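RNA-dependent RNA polymerase (PDB 6DX1) carries an ovarian tumour (OTU) domain cysteine protease, the fragment described here, which probably cleaves ubiquitin from its target proteins as a viral deubiquitinase. Local coordinates at residues Ile8-Val13 and Ile116-Glu121; Phe14-Gln19 and Glu103-Ser108; Leu144-Gln147 and Phe151-Leu154. All blocks are in the same frame, centred on the assembly; numbering follows the deposited sequence.

Interaction 1: Ile8-Val13 and Ile116-Glu121; sequences IVWEHV and IFWKCE
Ile8 and Trp10 meet Ile116 and Trp118 in a purely apolar contact on one face of the mixed beta sheet of the OTU domain, between the chain leading into edge strand 11-14 and the more central strand 114-120. The two backbones are not sheet neighbours: the CA atoms of Trp10 and Ile116 lie 11.6 Å apart, and long side chains span the gap. The far end of the Trp118 indole is the meeting point. Its CH2 is approached at the ring edge, near the plane, by Ile8 CD1 at 4.2 Å, and lies equally far, 4.2 Å, from CZ2 of Trp10. The two tryptophan side chains run at about a right angle, and the Trp10 benzo ring also reaches Ile116, its CH2 being 4.2 Å from Ile116 CG2. Each indole also carries an isoleucine methyl of its own segment on one face, offset toward the rim: Ile8 CG2 sits 3.3 Å above the plane of Trp10, and Ile116 CG2 lies at the same height over Trp118. With CG anti to the carbonyl carbon (chi1 -61°), Trp118 brings its six-membered ring toward this group, while NE1 is satisfied by Asn142 OD1. Strands 17-25 and 125-132 run between the two elements in the sheet; Ala20, Val22 and Val126 add side chains to the layer, Arg131 makes a cation-pi contact with Trp10, and Phe24 packs edge-to-face on Trp118.

Interaction 2: Phe14-Gln19 and Glu103-Ser108; sequences FDNCSQ and EAEILS
Asn16 reaches from the tip of a beta hairpin to Ser108 on helix 101-111, tying the outer end of the sheet to a helix packed beside it. The hairpin joins strands 11-14 and 17-25 through a type II' turn from Phe14 to Cys17, in which Asp15 and Asn16 hold the two central positions, and both direct their side chains at the helix. Along Asn16, CB remains 5.5 Å from Ser108 OG. With chi1 at 78°, CG is held between the backbone N and the carbonyl carbon and comes within 4.1 Å of Ser108 OG. There the amide divides its work: OD1 lies beside the aliphatic part of Glu105, 4.3 Å from its CG, whereas ND2 donates a hydrogen bond to Ser108 OG. Beside this bond, two acids approach one another, Asp15 OD2 standing 3.8 Å from Glu105 OE1 with the carboxylate planes turned 58° apart. Their charges would repel, but Lys109 NZ makes salt bridges to both oxygens and probably offsets this; Glu105 OE1 also accepts from Gly77 N. The hydroxyl of Ser108 is gripped twice: OG gives its own proton to Glu105 O at 2.8 Å, one helical turn back, and receives Asn16 ND2 at 3.0 Å, exactly in the amide plane and with an N-H...O angle of 153°.

Interaction 3: Leu144-Gln147 and Phe151-Leu154; sequences LHIQ and FDFL
The rings of His145 and Phe151 form an offset stack, their planes 14° apart and their centroids 4.3 Å from each other. Phe151 CE1 lies over one face of the imidazole, displaced toward its rim and 3.4 Å from His145 CD2, which in turn lies over a face of the phenyl ring. Phe117 meets both rings, edge-to-face with His145 and at an intermediate tilt with Phe151, while His145 NE2 is hydrogen-bonded to Asp149 OD2. The stack is cross-strand: His145 and Phe151 are a non-hydrogen-bonded pair of the antiparallel hairpin formed by strands 140-146 and 150-156. Their first torsions differ, with CG of His145 anti to its own nitrogen (chi1 -171°) and CG of Phe151 anti to its carbonyl carbon (chi1 -66°), yet the side chains lie alongside and point the same way. The next pair, Leu144 and Asp152, is the hydrogen-bonded one: Leu144 N donates to Asp152 O at 2.8 Å, and Asp152 N returns a bond to Leu144 O at 2.9 Å. That last oxygen also receives the CA-H of Phe151, CA to O being 3.2 Å. On the face bearing Leu144 and Asp152, Leu144 CB packs against Leu154 CD1 at 3.9 Å. Asp152 OD2 there is hydrogen-bonded to His150 NE2, a pairing consistent with the His-Asp part of the Cys-His-Asp triad of OTU proteases. Strands 114-120 and 30-33 flank the hairpin in the sheet, and helix 41-51 packs on Phe151 and Phe153, with Cys41 touching Phe151.

In the fold
The three contacts sample one sheet at different depths. Interaction 3 is the buried one, joining adjacent strands by backbone bonds as well as side chains; interactions 1 and 2 are partly buried and rely on side chains alone. Interaction 1 is wholly apolar and reaches over intervening strands, whereas interaction 2, at the tip of the same hairpin that begins in 8-13, is polar and charged and fastens the sheet to a helix. Interactions 1 and 2 are stitched together by Glu11 N to Gln19 O, and interactions 1 and 3 by Trp118 O to His145 N. Interactions 2 and 3, with centres about 17 Å apart, do not touch and lie on opposite sides of the chain's centre.

Interaction 1: Ile8-Val13 and Ile116-Glu121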
ATOM      1  N   ILE A   8      19.270  -1.687  -2.666  1.00 23.27           N
ATOM      2  CA  ILE A   8      18.130  -2.598  -2.619  1.00 19.54           C
ATOM      3  C   ILE A   8      18.102  -3.402  -3.902  1.00 19.65           C
ATOM      4  O   ILE A   8      18.166  -2.833  -4.999  1.00 21.02           O
ATOM      5  CB  ILE A   8      16.807  -1.840  -2.428  1.00 20.96           C
ATOM      6  CG1 ILE A   8      16.858  -1.021  -1.141  1.00 23.21           C
ATOM      7  CG2 ILE A   8      15.653  -2.831  -2.357  1.00 20.85           C
ATOM      8  CD1 ILE A   8      15.587  -0.236  -0.872  1.00 23.18           C
ATOM      9  N   VAL A   9      17.976  -4.723  -3.773  1.00 18.48           N
ATOM     10  CA  VAL A   9      17.871  -5.612  -4.925  1.00 18.08           C
ATOM     11  C   VAL A   9      16.396  -5.973  -5.044  1.00 19.32           C
ATOM     12  O   VAL A   9      15.929  -6.956  -4.466  1.00 22.43           O
ATOM     13  CB  VAL A   9      18.756  -6.849  -4.783  1.00 20.22           C
ATOM     14  CG1 VAL A   9      18.689  -7.686  -6.057  1.00 24.13           C
ATOM     15  CG2 VAL A   9      20.189  -6.438  -4.475  1.00 21.50           C
ATOM     16  N   TRP A  10      15.651  -5.164  -5.802  1.00 18.06           N
ATOM     17  CA  TRP A  10      14.247  -5.457  -6.058  1.00 18.92           C
ATOM     18  C   TRP A  10      14.142  -6.569  -7.090  1.00 20.93           C
ATOM     19  O   TRP A  10      14.768  -6.496  -8.153  1.00 24.13           O
ATOM     20  CB  TRP A  10      13.514  -4.212  -6.566  1.00 19.74           C
ATOM     21  CG  TRP A  10      13.383  -3.103  -5.574  1.00 20.29           C
ATOM     22  CD1 TRP A  10      14.064  -1.917  -5.574  1.00 21.01           C
ATOM     23  CD2 TRP A  10      12.506  -3.060  -4.440  1.00 18.43           C
ATOM     24  NE1 TRP A  10      13.668  -1.141  -4.510  1.00 23.29           N
ATOM     25  CE2 TRP A  10      12.709  -1.817  -3.803  1.00 20.61           C
ATOM     26  CE3 TRP A  10      11.566  -3.949  -3.907  1.00 19.32           C
ATOM     27  CZ2 TRP A  10      12.015  -1.444  -2.643  1.00 20.49           C
ATOM     28  CZ3 TRP A  10      10.880  -3.584  -2.757  1.00 19.63           C
ATOM     29  CH2 TRP A  10      11.106  -2.330  -2.143  1.00 18.73           C
ATOM     30  N   GLU A  11      13.347  -7.584  -6.782  1.00 18.64           N
ATOM     31  CA  GLU A  11      13.148  -8.732  -7.660  1.00 19.03           C
ATOM     32  C   GLU A  11      11.718  -8.727  -8.181  1.00 20.07           C
ATOM     33  O   GLU A  11      10.774  -8.590  -7.395  1.00 19.74           O
ATOM     34  CB  GLU A  11      13.439 -10.029  -6.909  1.00 24.19           C
ATOM     35  CG  GLU A  11      13.128 -11.273  -7.714  1.00 29.29           C
ATOM     36  CD  GLU A  11      13.732 -12.515  -7.101  1.00 34.01           C
ATOM     37  OE1 GLU A  11      14.914 -12.807  -7.391  1.00 40.79           O
ATOM     38  OE2 GLU A  11      13.024 -13.187  -6.325  1.00 42.17           O
ATOM     39  N   HIS A  12      11.559  -8.881  -9.497  1.00 19.68           N
ATOM     40  CA  HIS A  12      10.226  -8.922 -10.089  1.00 20.71           C
ATOM     41  C   HIS A  12       9.339  -9.969  -9.426  1.00 20.98           C
ATOM     42  O   HIS A  12       9.751 -11.116  -9.196  1.00 19.03           O
ATOM     43  CB  HIS A  12      10.318  -9.214 -11.592  1.00 23.01           C
ATOM     44  CG  HIS A  12       8.990  -9.242 -12.275  1.00 21.73           C
ATOM     45  ND1 HIS A  12       8.248  -8.104 -12.507  1.00 20.85           N
ATOM     46  CD2 HIS A  12       8.258 -10.275 -12.761  1.00 24.43           C
ATOM     47  CE1 HIS A  12       7.120  -8.434 -13.116  1.00 20.56           C
ATOM     48  NE2 HIS A  12       7.104  -9.746 -13.282  1.00 22.45           N
ATOM     49  N   VAL A  13       8.091  -9.576  -9.157  1.00 18.86           N
ATOM     50  CA  VAL A  13       7.050 -10.494  -8.690  1.00 18.67           C
ATOM     51  C   VAL A  13       5.998 -10.722  -9.771  1.00 21.91           C
ATOM     52  O   VAL A  13       5.785 -11.855 -10.214  1.00 22.70           O
ATOM     53  CB  VAL A  13       6.403  -9.987  -7.377  1.00 20.96           C
ATOM     54  CG1 VAL A  13       5.189 -10.835  -7.005  1.00 25.22           C
ATOM     55  CG2 VAL A  13       7.416 -10.005  -6.245  1.00 21.53           C
ATOM     56  N   ILE A 116       4.887   1.290  -1.252  1.00 15.54           N
ATOM     57  CA  ILE A 116       5.800   0.314  -0.658  1.00 14.72           C
ATOM     58  C   ILE A 116       5.259  -0.143   0.692  1.00 17.96           C
ATOM     59  O   ILE A 116       4.860   0.686   1.518  1.00 17.47           O
ATOM     60  CB  ILE A 116       7.222   0.877  -0.490  1.00 16.04           C
ATOM     61  CG1 ILE A 116       7.736   1.419  -1.823  1.00 18.73           C
ATOM     62  CG2 ILE A 116       8.155  -0.223   0.023  1.00 17.52           C
ATOM     63  CD1 ILE A 116       9.070   2.169  -1.659  1.00 19.23           C
ATOM     64  N   PHE A 117       5.236  -1.462   0.900  1.00 13.96           N
ATOM     65  CA  PHE A 117       4.975  -2.077   2.205  1.00 14.59           C
ATOM     66  C   PHE A 117       6.306  -2.496   2.813  1.00 17.64           C
ATOM     67  O   PHE A 117       6.995  -3.363   2.254  1.00 17.97           O
ATOM     68  CB  PHE A 117       4.113  -3.337   2.090  1.00 15.78           C
ATOM     69  CG  PHE A 117       2.720  -3.144   1.522  1.00 15.39           C
ATOM     70  CD1 PHE A 117       2.191  -1.890   1.243  1.00 19.08           C
ATOM     71  CD2 PHE A 117       1.933  -4.278   1.278  1.00 15.94           C
ATOM     72  CE1 PHE A 117       0.892  -1.768   0.727  1.00 18.93           C
ATOM     73  CE2 PHE A 117       0.643  -4.164   0.765  1.00 16.76           C
ATOM     74  CZ  PHE A 117       0.120  -2.918   0.491  1.00 17.77           C
ATOM     75  N   TRP A 118       6.631  -1.952   3.983  1.00 14.58           N
ATOM     76  CA  TRP A 118       7.873  -2.275   4.677  1.00 15.54           C
ATOM     77  C   TRP A 118       7.543  -3.186   5.858  1.00 18.92           C
ATOM     78  O   TRP A 118       6.877  -2.758   6.810  1.00 17.91           O
ATOM     79  CB  TRP A 118       8.563  -0.996   5.151  1.00 16.11           C
ATOM     80  CG  TRP A 118       8.968  -0.019   4.079  1.00 15.27           C
ATOM     81  CD1 TRP A 118       8.389   1.199   3.808  1.00 16.57           C
ATOM     82  CD2 TRP A 118      10.080  -0.142   3.180  1.00 18.62           C
ATOM     83  NE1 TRP A 118       9.072   1.836   2.780  1.00 16.73           N
ATOM     84  CE2 TRP A 118      10.112   1.029   2.383  1.00 18.34           C
ATOM     85  CE3 TRP A 118      11.047  -1.135   2.965  1.00 19.32           C
ATOM     86  CZ2 TRP A 118      11.077   1.236   1.387  1.00 19.30           C
ATOM     87  CZ3 TRP A 118      12.008  -0.926   1.972  1.00 19.84           C
ATOM     88  CH2 TRP A 118      12.012   0.242   1.198  1.00 17.87           C
ATOM     89  N   LYS A 119       8.025  -4.430   5.804  1.00 15.63           N
ATOM     90  CA  LYS A 119       7.689  -5.435   6.812  1.00 17.96           C
ATOM     91  C   LYS A 119       8.457  -5.196   8.106  1.00 18.65           C
ATOM     92  O   LYS A 119       9.690  -5.111   8.101  1.00 17.15           O
ATOM     93  CB  LYS A 119       8.011  -6.834   6.279  1.00 17.94           C
ATOM     94  CG  LYS A 119       7.773  -7.952   7.292  1.00 22.21           C
ATOM     95  CD  LYS A 119       8.303  -9.283   6.749  1.00 25.92           C
ATOM     96  CE  LYS A 119       7.925 -10.435   7.670  1.00 33.24           C
ATOM     97  NZ  LYS A 119       8.606 -11.688   7.249  1.00 36.20           N
ATOM     98  N   CYS A 120       7.740  -5.133   9.230  1.00 18.50           N
ATOM     99  CA  CYS A 120       8.384  -4.858  10.511  1.00 17.42           C
ATOM    100  C   CYS A 120       7.612  -5.578  11.606  1.00 20.59           C
ATOM    101  O   CYS A 120       6.413  -5.345  11.759  1.00 21.46           O
ATOM    102  CB  CYS A 120       8.433  -3.348  10.786  1.00 19.64           C
ATOM    103  SG  CYS A 120       9.056  -2.889  12.442  1.00 21.33           S
ATOM    104  N   GLU A 121       8.294  -6.432  12.368  1.00 20.81           N
ATOM    105  CA  GLU A 121       7.635  -7.244  13.379  1.00 24.06           C
ATOM    106  C   GLU A 121       8.013  -6.903  14.815  1.00 24.39           C
ATOM    107  O   GLU A 121       7.395  -7.445  15.739  1.00 26.84           O
ATOM    108  CB  GLU A 121       7.925  -8.717  13.095  1.00 28.62           C
ATOM    109  CG  GLU A 121       7.480  -9.066  11.694  1.00 35.42           C
ATOM    110  CD  GLU A 121       7.781 -10.486  11.313  1.00 42.67           C
ATOM    111  OE1 GLU A 121       8.970 -10.805  11.058  1.00 42.23           O
ATOM    112  OE2 GLU A 121       6.821 -11.292  11.271  1.00 45.24           O
TER

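Interaction 2: Phe14-Gln19 and Glu103-Ser108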
ATOM      1  N   PHE A  14       5.334  -9.661 -10.217  1.00 20.10           N
ATOM      2  CA  PHE A  14       4.169  -9.727 -11.089  1.00 19.98           C
ATOM      3  C   PHE A  14       3.822  -8.319 -11.554  1.00 22.37           C
ATOM      4  O   PHE A  14       3.679  -7.429 -10.715  1.00 20.91           O
ATOM      5  CB  PHE A  14       2.981 -10.338 -10.342  1.00 21.02           C
ATOM      6  CG  PHE A  14       1.731 -10.456 -11.177  1.00 23.24           C
ATOM      7  CD1 PHE A  14       0.787  -9.444 -11.186  1.00 23.93           C
ATOM      8  CD2 PHE A  14       1.499 -11.590 -11.940  1.00 23.96           C
ATOM      9  CE1 PHE A  14      -0.362  -9.548 -11.950  1.00 24.80           C
ATOM     10  CE2 PHE A  14       0.348 -11.699 -12.706  1.00 25.63           C
ATOM     11  CZ  PHE A  14      -0.587 -10.673 -12.708  1.00 24.05           C
ATOM     12  N   ASP A  15       3.686  -8.102 -12.865  1.00 20.10           N
ATOM     13  CA  ASP A  15       3.315  -6.796 -13.408  1.00 21.66           C
ATOM     14  C   ASP A  15       4.199  -5.703 -12.808  1.00 21.78           C
ATOM     15  O   ASP A  15       5.426  -5.765 -12.944  1.00 21.68           O
ATOM     16  CB  ASP A  15       1.827  -6.537 -13.169  1.00 20.48           C
ATOM     17  CG  ASP A  15       1.313  -5.296 -13.899  1.00 28.44           C
ATOM     18  OD1 ASP A  15       1.469  -5.193 -15.133  1.00 30.99           O
ATOM     19  OD2 ASP A  15       0.744  -4.418 -13.220  1.00 30.85           O
ATOM     20  N   ASN A  16       3.619  -4.708 -12.128  1.00 21.11           N
ATOM     21  CA  ASN A  16       4.445  -3.626 -11.599  1.00 18.92           C
ATOM     22  C   ASN A  16       4.894  -3.865 -10.159  1.00 19.77           C
ATOM     23  O   ASN A  16       5.392  -2.935  -9.519  1.00 18.82           O
ATOM     24  CB  ASN A  16       3.726  -2.268 -11.736  1.00 21.25           C
ATOM     25  CG  ASN A  16       2.641  -2.035 -10.679  1.00 20.31           C
ATOM     26  OD1 ASN A  16       2.065  -2.969 -10.128  1.00 19.88           O
ATOM     27  ND2 ASN A  16       2.352  -0.755 -10.416  1.00 19.87           N
ATOM     28  N   CYS A  17       4.796  -5.098  -9.667  1.00 17.71           N
ATOM     29  CA  CYS A  17       5.128  -5.437  -8.285  1.00 17.18           C
ATOM     30  C   CYS A  17       6.497  -6.101  -8.218  1.00 20.76           C
ATOM     31  O   CYS A  17       6.791  -7.004  -9.008  1.00 19.89           O
ATOM     32  CB  CYS A  17       4.065  -6.368  -7.694  1.00 18.60           C
ATOM     33  SG  CYS A  17       4.415  -6.904  -6.013  1.00 20.02           S
ATOM     34  N   SER A  18       7.330  -5.645  -7.289  1.00 17.65           N
ATOM     35  CA  SER A  18       8.625  -6.265  -7.011  1.00 17.61           C
ATOM     36  C   SER A  18       8.820  -6.368  -5.498  1.00 21.23           C
ATOM     37  O   SER A  18       8.081  -5.759  -4.715  1.00 19.59           O
ATOM     38  CB  SER A  18       9.771  -5.481  -7.669  1.00 18.80           C
ATOM     39  OG  SER A  18       9.764  -4.102  -7.272  1.00 19.33           O
ATOM     40  N   GLN A  19       9.826  -7.142  -5.077  1.00 17.04           N
ATOM     41  CA  GLN A  19      10.027  -7.393  -3.647  1.00 18.02           C
ATOM     42  C   GLN A  19      11.514  -7.507  -3.334  1.00 20.50           C
ATOM     43  O   GLN A  19      12.328  -7.795  -4.213  1.00 18.46           O
ATOM     44  CB  GLN A  19       9.301  -8.668  -3.191  1.00 20.32           C
ATOM     45  CG  GLN A  19       9.920  -9.948  -3.736  1.00 23.95           C
ATOM     46  CD  GLN A  19       9.097 -11.180  -3.396  1.00 30.67           C
ATOM     47  OE1 GLN A  19       8.094 -11.091  -2.693  1.00 33.00           O
ATOM     48  NE2 GLN A  19       9.519 -12.332  -3.901  1.00 34.03           N
ATOM     49  N   GLU A 103      -5.295  -3.106  -3.531  1.00 16.81           N
ATOM     50  CA  GLU A 103      -5.423  -1.661  -3.599  1.00 18.59           C
ATOM     51  C   GLU A 103      -4.083  -0.963  -3.804  1.00 17.66           C
ATOM     52  O   GLU A 103      -4.045   0.143  -4.358  1.00 18.87           O
ATOM     53  CB  GLU A 103      -6.100  -1.165  -2.327  1.00 19.17           C
ATOM     54  CG  GLU A 103      -7.592  -1.490  -2.285  1.00 19.63           C
ATOM     55  CD  GLU A 103      -7.902  -2.938  -1.900  1.00 21.84           C
ATOM     56  OE1 GLU A 103      -7.091  -3.600  -1.216  1.00 20.00           O
ATOM     57  OE2 GLU A 103      -8.988  -3.419  -2.281  1.00 22.78           O
ATOM     58  N   ALA A 104      -2.981  -1.577  -3.355  1.00 16.88           N
ATOM     59  CA  ALA A 104      -1.670  -1.005  -3.645  1.00 17.68           C
ATOM     60  C   ALA A 104      -1.440  -0.935  -5.150  1.00 16.90           C
ATOM     61  O   ALA A 104      -0.964   0.089  -5.662  1.00 17.22           O
ATOM     62  CB  ALA A 104      -0.567  -1.808  -2.954  1.00 19.19           C
ATOM     63  N   GLU A 105      -1.813  -1.997  -5.879  1.00 17.69           N
ATOM     64  CA  GLU A 105      -1.739  -1.947  -7.339  1.00 17.43           C
ATOM     65  C   GLU A 105      -2.629  -0.843  -7.890  1.00 19.95           C
ATOM     66  O   GLU A 105      -2.191  -0.030  -8.715  1.00 18.60           O
ATOM     67  CB  GLU A 105      -2.140  -3.296  -7.954  1.00 18.46           C
ATOM     68  CG  GLU A 105      -2.136  -3.241  -9.497  1.00 17.55           C
ATOM     69  CD  GLU A 105      -2.770  -4.461 -10.152  1.00 24.27           C
ATOM     70  OE1 GLU A 105      -2.602  -4.624 -11.377  1.00 25.33           O
ATOM     71  OE2 GLU A 105      -3.403  -5.263  -9.449  1.00 24.71           O
ATOM     72  N   ILE A 106      -3.892  -0.798  -7.442  1.00 16.95           N
ATOM     73  CA  ILE A 106      -4.839   0.185  -7.968  1.00 16.94           C
ATOM     74  C   ILE A 106      -4.332   1.597  -7.720  1.00 17.94           C
ATOM     75  O   ILE A 106      -4.346   2.451  -8.612  1.00 17.51           O
ATOM     76  CB  ILE A 106      -6.230  -0.014  -7.340  1.00 18.69           C
ATOM     77  CG1 ILE A 106      -6.862  -1.330  -7.797  1.00 20.48           C
ATOM     78  CG2 ILE A 106      -7.141   1.164  -7.690  1.00 19.05           C
ATOM     79  CD1 ILE A 106      -8.133  -1.687  -7.025  1.00 21.94           C
ATOM     80  N   LEU A 107      -3.895   1.874  -6.491  1.00 17.37           N
ATOM     81  CA  LEU A 107      -3.497   3.241  -6.165  1.00 17.83           C
ATOM     82  C   LEU A 107      -2.207   3.645  -6.876  1.00 17.92           C
ATOM     83  O   LEU A 107      -2.057   4.806  -7.276  1.00 17.64           O
ATOM     84  CB  LEU A 107      -3.356   3.398  -4.651  1.00 16.59           C
ATOM     85  CG  LEU A 107      -4.720   3.377  -3.966  1.00 18.98           C
ATOM     86  CD1 LEU A 107      -4.560   3.030  -2.496  1.00 20.78           C
ATOM     87  CD2 LEU A 107      -5.406   4.724  -4.140  1.00 20.08           C
ATOM     88  N   SER A 108      -1.256   2.715  -7.031  1.00 18.16           N
ATOM     89  CA  SER A 108      -0.032   3.063  -7.759  1.00 17.77           C
ATOM     90  C   SER A 108      -0.347   3.525  -9.177  1.00 20.36           C
ATOM     91  O   SER A 108       0.313   4.438  -9.703  1.00 19.29           O
ATOM     92  CB  SER A 108       0.936   1.869  -7.769  1.00 19.04           C
ATOM     93  OG  SER A 108       0.471   0.832  -8.616  1.00 20.01           O
TER

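Interaction 3: Leu144-Gln147 and Phe151-Leu154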
ATOM      1  N   LEU A 144       4.090   1.012   6.928  1.00 15.42           N
ATOM      2  CA  LEU A 144       4.717   0.042   7.817  1.00 15.57           C
ATOM      3  C   LEU A 144       3.750  -1.127   7.939  1.00 19.63           C
ATOM      4  O   LEU A 144       2.616  -0.956   8.405  1.00 18.12           O
ATOM      5  CB  LEU A 144       5.036   0.651   9.179  1.00 16.69           C
ATOM      6  CG  LEU A 144       5.924  -0.204  10.080  1.00 18.50           C
ATOM      7  CD1 LEU A 144       7.361  -0.235   9.548  1.00 17.67           C
ATOM      8  CD2 LEU A 144       5.904   0.294  11.529  1.00 19.75           C
ATOM      9  N   HIS A 145       4.173  -2.292   7.466  1.00 15.43           N
ATOM     10  CA  HIS A 145       3.321  -3.477   7.398  1.00 16.15           C
ATOM     11  C   HIS A 145       3.716  -4.393   8.548  1.00 18.83           C
ATOM     12  O   HIS A 145       4.778  -5.022   8.511  1.00 17.93           O
ATOM     13  CB  HIS A 145       3.498  -4.165   6.044  1.00 17.33           C
ATOM     14  CG  HIS A 145       2.519  -5.261   5.788  1.00 19.66           C
ATOM     15  ND1 HIS A 145       2.669  -6.157   4.750  1.00 23.25           N
ATOM     16  CD2 HIS A 145       1.375  -5.608   6.426  1.00 23.36           C
ATOM     17  CE1 HIS A 145       1.661  -7.012   4.761  1.00 26.33           C
ATOM     18  NE2 HIS A 145       0.861  -6.702   5.767  1.00 26.42           N
ATOM     19  N   ILE A 146       2.882  -4.446   9.589  1.00 20.11           N
ATOM     20  CA  ILE A 146       3.244  -5.205  10.782  1.00 18.47           C
ATOM     21  C   ILE A 146       2.335  -6.425  10.913  1.00 19.69           C
ATOM     22  O   ILE A 146       1.587  -6.753   9.985  1.00 19.59           O
ATOM     23  CB  ILE A 146       3.213  -4.308  12.036  1.00 19.90           C
ATOM     24  CG1 ILE A 146       1.778  -3.923  12.409  1.00 19.92           C
ATOM     25  CG2 ILE A 146       4.031  -3.019  11.816  1.00 18.93           C
ATOM     26  CD1 ILE A 146       1.697  -3.124  13.710  1.00 20.27           C
ATOM     27  N   GLN A 147       2.401  -7.126  12.049  1.00 19.71           N
ATOM     28  CA  GLN A 147       1.691  -8.395  12.161  1.00 20.86           C
ATOM     29  C   GLN A 147       0.184  -8.199  12.006  1.00 21.70           C
ATOM     30  O   GLN A 147      -0.354  -7.114  12.238  1.00 21.22           O
ATOM     31  CB  GLN A 147       1.979  -9.056  13.512  1.00 22.34           C
ATOM     32  CG  GLN A 147       3.388  -9.579  13.661  1.00 28.37           C
ATOM     33  CD  GLN A 147       4.266  -8.624  14.420  1.00 33.29           C
ATOM     34  OE1 GLN A 147       4.272  -7.420  14.146  1.00 36.00           O
ATOM     35  NE2 GLN A 147       5.008  -9.143  15.393  1.00 34.96           N
ATOM     36  N   PHE A 151      -1.475  -1.870   8.994  1.00 16.24           N
ATOM     37  CA  PHE A 151      -0.631  -0.907   8.285  1.00 16.26           C
ATOM     38  C   PHE A 151      -0.629   0.416   9.030  1.00 20.13           C
ATOM     39  O   PHE A 151      -1.698   0.951   9.345  1.00 19.43           O
ATOM     40  CB  PHE A 151      -1.135  -0.642   6.862  1.00 17.47           C
ATOM     41  CG  PHE A 151      -1.059  -1.832   5.937  1.00 18.03           C
ATOM     42  CD1 PHE A 151       0.097  -2.087   5.208  1.00 20.42           C
ATOM     43  CD2 PHE A 151      -2.163  -2.657   5.752  1.00 16.23           C
ATOM     44  CE1 PHE A 151       0.158  -3.178   4.330  1.00 20.12           C
ATOM     45  CE2 PHE A 151      -2.112  -3.748   4.880  1.00 20.43           C
ATOM     46  CZ  PHE A 151      -0.944  -4.009   4.176  1.00 19.29           C
ATOM     47  N   ASP A 152       0.558   0.960   9.260  1.00 16.77           N
ATOM     48  CA  ASP A 152       0.723   2.341   9.693  1.00 17.11           C
ATOM     49  C   ASP A 152       1.383   3.147   8.583  1.00 18.10           C
ATOM     50  O   ASP A 152       1.904   2.597   7.609  1.00 18.97           O
ATOM     51  CB  ASP A 152       1.548   2.403  10.975  1.00 19.33           C
ATOM     52  CG  ASP A 152       0.832   1.755  12.151  1.00 22.50           C
ATOM     53  OD1 ASP A 152       1.426   0.866  12.798  1.00 23.27           O
ATOM     54  OD2 ASP A 152      -0.327   2.146  12.422  1.00 20.74           O
ATOM     55  N   PHE A 153       1.363   4.472   8.726  1.00 17.41           N
ATOM     56  CA  PHE A 153       1.902   5.351   7.698  1.00 17.04           C
ATOM     57  C   PHE A 153       3.311   5.795   8.072  1.00 18.36           C
ATOM     58  O   PHE A 153       3.608   6.034   9.242  1.00 20.08           O
ATOM     59  CB  PHE A 153       1.001   6.575   7.518  1.00 19.94           C
ATOM     60  CG  PHE A 153       1.493   7.560   6.503  1.00 18.77           C
ATOM     61  CD1 PHE A 153       1.814   7.163   5.213  1.00 20.01           C
ATOM     62  CD2 PHE A 153       1.584   8.904   6.827  1.00 18.79           C
ATOM     63  CE1 PHE A 153       2.249   8.083   4.271  1.00 21.43           C
ATOM     64  CE2 PHE A 153       2.011   9.834   5.889  1.00 21.67           C
ATOM     65  CZ  PHE A 153       2.359   9.424   4.610  1.00 23.18           C
ATOM     66  N   LEU A 154       4.187   5.891   7.078  1.00 16.64           N
ATOM     67  CA  LEU A 154       5.567   6.302   7.311  1.00 18.86           C
ATOM     68  C   LEU A 154       5.852   7.568   6.512  1.00 18.83           C
ATOM     69  O   LEU A 154       5.645   7.586   5.298  1.00 19.81           O
ATOM     70  CB  LEU A 154       6.543   5.190   6.909  1.00 16.71           C
ATOM     71  CG  LEU A 154       6.519   3.923   7.758  1.00 17.06           C
ATOM     72  CD1 LEU A 154       7.356   2.859   7.041  1.00 19.75           C
ATOM     73  CD2 LEU A 154       7.061   4.163   9.144  1.00 19.46           C
TER